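Local coordinates for putative lipoprotein GNA1162 (Neisseria meningitidis, PDB 4HRV) that is a putative lipoprotein of the GNA1162-like (DUF799) family whose function is not established, though it may bind lipid, at residues Ser25-Met34 with Tyr89-Thr97. The protein carries 3 engineered substitutions. Numbering follows the deposited sequence.
Sequences SPDVNGTWGM and YITVTEYGT. Engineered in segment 25-34: Met34 (natural residue Val).
Ile90 opens the contact from the strand, its CG2 branch lying 4.0 Å from SE of Met34, an engineered residue present as selenomethionine. Two residues on, CG2 of Val92 touches two residues of the loop: it meets the same SE at 3.7 Å and the methyl CG2 of Thr31, also at 3.7 Å. No hydrogen bond crosses between residues 25-34 and 89-97; side-chain packing round Val92 and Tyr95 makes the contact. After the classic beta bulge, where Thr93 and Glu94 both face Ser109, the Tyr95 ring reaches the loop, CG anti to the backbone N (chi1 -174°). Gly30 CA sits over one face in a CH-pi contact, 3.6 Å from the ring centroid and 15° off its normal. Asp27 comes to the ring edge, OD2 3.4 Å from CE1, its carboxylate turned 78° from the ring plane; its other oxygen, OD1, accepts from Asn29 N at 2.9 Å, an Asx turn. At the root of the ring, Ser25 OG rests 3.6 Å from Tyr95 CB and is hydrogen-bonded to Asn23 OD1. Gln152 of the second subunit bonds to Gly30 O. An Asx turn with its aspartate at the tyrosine edge, and the following glycine on the face, thus packs the loop after strand 15-23 against strand 86-99 of the mixed sheet.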
ATOM      1  N   SER B  25      -2.917 -17.832  -5.345  1.00 56.83           N
ATOM      2  CA  SER B  25      -1.505 -17.880  -5.709  1.00 54.25           C
ATOM      3  C   SER B  25      -0.940 -19.273  -5.445  1.00 56.25           C
ATOM      4  O   SER B  25      -1.485 -20.025  -4.644  1.00 54.50           O
ATOM      5  CB  SER B  25      -0.711 -16.863  -4.896  1.00 52.37           C
ATOM      6  OG  SER B  25      -0.417 -17.377  -3.611  1.00 51.26           O
ATOM      7  N   PRO B  26       0.175 -19.611  -6.109  1.00 62.70           N
ATOM      8  CA  PRO B  26       0.838 -20.903  -5.915  1.00 66.24           C
ATOM      9  C   PRO B  26       1.375 -21.082  -4.496  1.00 67.06           C
ATOM     10  O   PRO B  26       1.582 -22.224  -4.070  1.00 67.58           O
ATOM     11  CB  PRO B  26       1.997 -20.855  -6.916  1.00 66.18           C
ATOM     12  CG  PRO B  26       2.227 -19.403  -7.178  1.00 65.78           C
ATOM     13  CD  PRO B  26       0.862 -18.781  -7.110  1.00 62.77           C
ATOM     14  N   ASP B  27       1.591 -19.978  -3.782  1.00 62.20           N
ATOM     15  CA  ASP B  27       2.187 -20.018  -2.446  1.00 59.15           C
ATOM     16  C   ASP B  27       1.129 -20.181  -1.357  1.00 57.25           C
ATOM     17  O   ASP B  27       0.200 -19.375  -1.252  1.00 53.46           O
ATOM     18  CB  ASP B  27       3.020 -18.751  -2.188  1.00 58.09           C
ATOM     19  CG  ASP B  27       4.020 -18.919  -1.048  1.00 58.22           C
ATOM     20  OD1 ASP B  27       3.658 -19.506  -0.004  1.00 56.87           O
ATOM     21  OD2 ASP B  27       5.180 -18.460  -1.199  1.00 60.34           O
ATOM     22  N   VAL B  28       1.291 -21.215  -0.538  1.00 60.46           N
ATOM     23  CA  VAL B  28       0.323 -21.544   0.505  1.00 63.35           C
ATOM     24  C   VAL B  28       0.345 -20.543   1.655  1.00 64.88           C
ATOM     25  O   VAL B  28      -0.652 -20.360   2.351  1.00 66.36           O
ATOM     26  CB  VAL B  28       0.573 -22.942   1.076  1.00 67.46           C
ATOM     27  CG1 VAL B  28      -0.710 -23.493   1.682  1.00 67.36           C
ATOM     28  CG2 VAL B  28       1.103 -23.871  -0.015  1.00 68.76           C
ATOM     29  N   ASN B  29       1.487 -19.899   1.856  1.00 64.39           N
ATOM     30  CA  ASN B  29       1.611 -18.880   2.893  1.00 64.42           C
ATOM     31  C   ASN B  29       1.024 -17.536   2.476  1.00 56.21           C
ATOM     32  O   ASN B  29       1.008 -16.592   3.260  1.00 57.24           O
ATOM     33  CB  ASN B  29       3.078 -18.707   3.301  1.00 69.33           C
ATOM     34  CG  ASN B  29       3.618 -19.910   4.047  1.00 75.94           C
ATOM     35  OD1 ASN B  29       2.924 -20.499   4.878  1.00 78.41           O
ATOM     36  ND2 ASN B  29       4.859 -20.290   3.748  1.00 79.16           N
ATOM     37  N   GLY B  30       0.547 -17.455   1.238  1.00 50.68           N
ATOM     38  CA  GLY B  30       0.034 -16.214   0.688  1.00 46.59           C
ATOM     39  C   GLY B  30      -0.997 -15.475   1.533  1.00 44.56           C
ATOM     40  O   GLY B  30      -1.097 -14.246   1.456  1.00 42.13           O
ATOM     41  N   THR B  31      -1.773 -16.201   2.335  1.00 41.45           N
ATOM     42  CA  THR B  31      -2.798 -15.551   3.157  1.00 40.60           C
ATOM     43  C   THR B  31      -2.599 -15.768   4.659  1.00 41.89           C
ATOM     44  O   THR B  31      -3.426 -15.337   5.461  1.00 36.54           O
ATOM     45  CB  THR B  31      -4.236 -16.009   2.783  1.00 38.80           C
ATOM     46  OG1 THR B  31      -4.355 -17.416   2.989  1.00 41.01           O
ATOM     47  CG2 THR B  31      -4.562 -15.680   1.323  1.00 38.91           C
ATOM     48  N   TRP B  32      -1.517 -16.434   5.049  1.00 44.22           N
ATOM     49  CA  TRP B  32      -1.278 -16.655   6.472  1.00 49.47           C
ATOM     50  C   TRP B  32      -1.256 -15.331   7.238  1.00 48.61           C
ATOM     51  O   TRP B  32      -0.500 -14.413   6.901  1.00 45.29           O
ATOM     52  CB  TRP B  32       0.018 -17.427   6.720  1.00 57.72           C
ATOM     53  CG  TRP B  32       0.250 -17.702   8.181  1.00 64.06           C
ATOM     54  CD1 TRP B  32       0.905 -16.902   9.077  1.00 65.34           C
ATOM     55  CD2 TRP B  32      -0.192 -18.850   8.918  1.00 68.16           C
ATOM     56  NE1 TRP B  32       0.903 -17.487  10.321  1.00 67.73           N
ATOM     57  CE2 TRP B  32       0.238 -18.682  10.250  1.00 68.88           C
ATOM     58  CE3 TRP B  32      -0.906 -20.003   8.579  1.00 72.01           C
ATOM     59  CZ2 TRP B  32      -0.022 -19.625  11.243  1.00 72.34           C
ATOM     60  CZ3 TRP B  32      -1.165 -20.941   9.568  1.00 74.15           C
ATOM     61  CH2 TRP B  32      -0.723 -20.745  10.884  1.00 74.80           C
ATOM     62  N   GLY B  33      -2.114 -15.239   8.251  1.00 50.37           N
ATOM     63  CA  GLY B  33      -2.165 -14.092   9.140  1.00 47.42           C
ATOM     64  C   GLY B  33      -2.831 -12.861   8.562  1.00 45.47           C
ATOM     65  O   GLY B  33      -2.948 -11.836   9.231  1.00 45.64           O
HETATM   66  N   MSE B  34      -3.271 -12.945   7.314  1.00 41.48           N
HETATM   67  CA  MSE B  34      -3.853 -11.778   6.673  1.00 37.12           C
HETATM   68  C   MSE B  34      -5.168 -11.335   7.328  1.00 37.09           C
HETATM   69  O   MSE B  34      -5.394 -10.138   7.540  1.00 34.92           O
HETATM   70  CB  MSE B  34      -4.049 -12.035   5.185  1.00 37.03           C
HETATM   71  CG  MSE B  34      -4.715 -10.896   4.470  1.00 38.11           C
HETATM   72 SE   MSE B  34      -4.663 -11.153   2.544  1.00 52.55          SE
HETATM   73  CE  MSE B  34      -3.578  -9.599   2.063  1.00 74.07           C
ATOM     74  N   TYR B  89     -14.744  -9.480   1.233  1.00 25.18           N
ATOM     75  CA  TYR B  89     -14.086 -10.596   0.564  1.00 25.09           C
ATOM     76  C   TYR B  89     -12.718 -10.158   0.035  1.00 26.28           C
ATOM     77  O   TYR B  89     -12.623  -9.234  -0.778  1.00 28.23           O
ATOM     78  CB  TYR B  89     -14.916 -11.089  -0.618  1.00 27.28           C
ATOM     79  CG  TYR B  89     -16.277 -11.642  -0.241  1.00 30.27           C
ATOM     80  CD1 TYR B  89     -17.435 -10.900  -0.441  1.00 30.91           C
ATOM     81  CD2 TYR B  89     -16.403 -12.923   0.315  1.00 27.94           C
ATOM     82  CE1 TYR B  89     -18.696 -11.424  -0.095  1.00 30.62           C
ATOM     83  CE2 TYR B  89     -17.654 -13.437   0.668  1.00 27.18           C
ATOM     84  CZ  TYR B  89     -18.787 -12.692   0.449  1.00 30.31           C
ATOM     85  OH  TYR B  89     -20.020 -13.197   0.810  1.00 30.84           O
ATOM     86  N   ILE B  90     -11.671 -10.842   0.469  1.00 25.05           N
ATOM     87  CA  ILE B  90     -10.325 -10.553  -0.039  1.00 26.45           C
ATOM     88  C   ILE B  90      -9.791 -11.751  -0.803  1.00 28.54           C
ATOM     89  O   ILE B  90      -9.947 -12.883  -0.364  1.00 33.01           O
ATOM     90  CB  ILE B  90      -9.374 -10.251   1.108  1.00 25.32           C
ATOM     91  CG1 ILE B  90      -9.890  -9.044   1.907  1.00 30.76           C
ATOM     92  CG2 ILE B  90      -7.950 -10.019   0.584  1.00 29.10           C
ATOM     93  CD1 ILE B  90      -9.193  -8.865   3.227  1.00 31.32           C
ATOM     94  N   THR B  91      -9.164 -11.490  -1.945  1.00 24.10           N
ATOM     95  CA  THR B  91      -8.488 -12.514  -2.728  1.00 26.53           C
ATOM     96  C   THR B  91      -7.041 -12.099  -3.036  1.00 30.31           C
ATOM     97  O   THR B  91      -6.794 -11.021  -3.577  1.00 31.01           O
ATOM     98  CB  THR B  91      -9.234 -12.784  -4.049  1.00 32.66           C
ATOM     99  OG1 THR B  91     -10.556 -13.231  -3.756  1.00 35.56           O
ATOM    100  CG2 THR B  91      -8.518 -13.844  -4.884  1.00 36.95           C
ATOM    101  N   VAL B  92      -6.096 -12.951  -2.657  1.00 31.97           N
ATOM    102  CA  VAL B  92      -4.701 -12.770  -3.035  1.00 34.15           C
ATOM    103  C   VAL B  92      -4.486 -13.417  -4.400  1.00 36.26           C
ATOM    104  O   VAL B  92      -4.662 -14.632  -4.556  1.00 37.80           O
ATOM    105  CB  VAL B  92      -3.748 -13.410  -2.012  1.00 34.83           C
ATOM    106  CG1 VAL B  92      -2.291 -13.399  -2.546  1.00 33.74           C
ATOM    107  CG2 VAL B  92      -3.840 -12.681  -0.685  1.00 33.84           C
ATOM    108  N   THR B  93      -4.125 -12.602  -5.387  1.00 31.36           N
ATOM    109  CA  THR B  93      -3.991 -13.069  -6.762  1.00 38.30           C
ATOM    110  C   THR B  93      -2.533 -13.302  -7.138  1.00 42.32           C
ATOM    111  O   THR B  93      -2.232 -14.036  -8.082  1.00 45.90           O
ATOM    112  CB  THR B  93      -4.616 -12.064  -7.742  1.00 42.99           C
ATOM    113  OG1 THR B  93      -3.943 -10.798  -7.629  1.00 46.97           O
ATOM    114  CG2 THR B  93      -6.083 -11.878  -7.422  1.00 40.36           C
ATOM    115  N   GLU B  94      -1.626 -12.675  -6.398  1.00 40.75           N
ATOM    116  CA  GLU B  94      -0.207 -12.920  -6.607  1.00 41.92           C
ATOM    117  C   GLU B  94       0.574 -12.942  -5.292  1.00 39.40           C
ATOM    118  O   GLU B  94       0.306 -12.170  -4.383  1.00 36.93           O
ATOM    119  CB  GLU B  94       0.377 -11.878  -7.565  1.00 43.63           C
ATOM    120  CG  GLU B  94       1.759 -12.225  -8.056  1.00 53.94           C
ATOM    121  CD  GLU B  94       2.163 -11.426  -9.279  1.00 62.04           C
ATOM    122  OE1 GLU B  94       2.918 -11.967 -10.120  1.00 64.51           O
ATOM    123  OE2 GLU B  94       1.720 -10.261  -9.398  1.00 64.79           O
ATOM    124  N   TYR B  95       1.548 -13.835  -5.197  1.00 41.20           N
ATOM    125  CA  TYR B  95       2.391 -13.892  -4.016  1.00 43.35           C
ATOM    126  C   TYR B  95       3.642 -14.688  -4.317  1.00 45.38           C
ATOM    127  O   TYR B  95       3.572 -15.887  -4.586  1.00 45.74           O
ATOM    128  CB  TYR B  95       1.648 -14.544  -2.855  1.00 39.81           C
ATOM    129  CG  TYR B  95       2.393 -14.523  -1.536  1.00 41.91           C
ATOM    130  CD1 TYR B  95       3.410 -15.442  -1.266  1.00 49.34           C
ATOM    131  CD2 TYR B  95       2.070 -13.599  -0.552  1.00 41.18           C
ATOM    132  CE1 TYR B  95       4.085 -15.431  -0.053  1.00 50.99           C
ATOM    133  CE2 TYR B  95       2.735 -13.583   0.662  1.00 44.78           C
ATOM    134  CZ  TYR B  95       3.743 -14.493   0.905  1.00 50.29           C
ATOM    135  OH  TYR B  95       4.396 -14.463   2.114  1.00 51.55           O
ATOM    136  N   GLY B  96       4.791 -14.032  -4.269  1.00 47.33           N
ATOM    137  CA  GLY B  96       6.022 -14.752  -4.508  1.00 48.40           C
ATOM    138  C   GLY B  96       7.175 -13.855  -4.871  1.00 44.87           C
ATOM    139  O   GLY B  96       7.105 -12.628  -4.747  1.00 39.25           O
ATOM    140  N   THR B  97       8.251 -14.484  -5.324  1.00 51.82           N
ATOM    141  CA  THR B  97       9.465 -13.762  -5.649  1.00 57.34           C
ATOM    142  C   THR B  97      10.028 -14.265  -6.969  1.00 62.02           C
ATOM    143  O   THR B  97      10.198 -15.469  -7.162  1.00 64.40           O
ATOM    144  CB  THR B  97      10.528 -13.941  -4.547  1.00 58.82           C
ATOM    145  OG1 THR B  97       9.931 -13.721  -3.262  1.00 57.02           O
ATOM    146  CG2 THR B  97      11.674 -12.963  -4.744  1.00 56.43           C
TER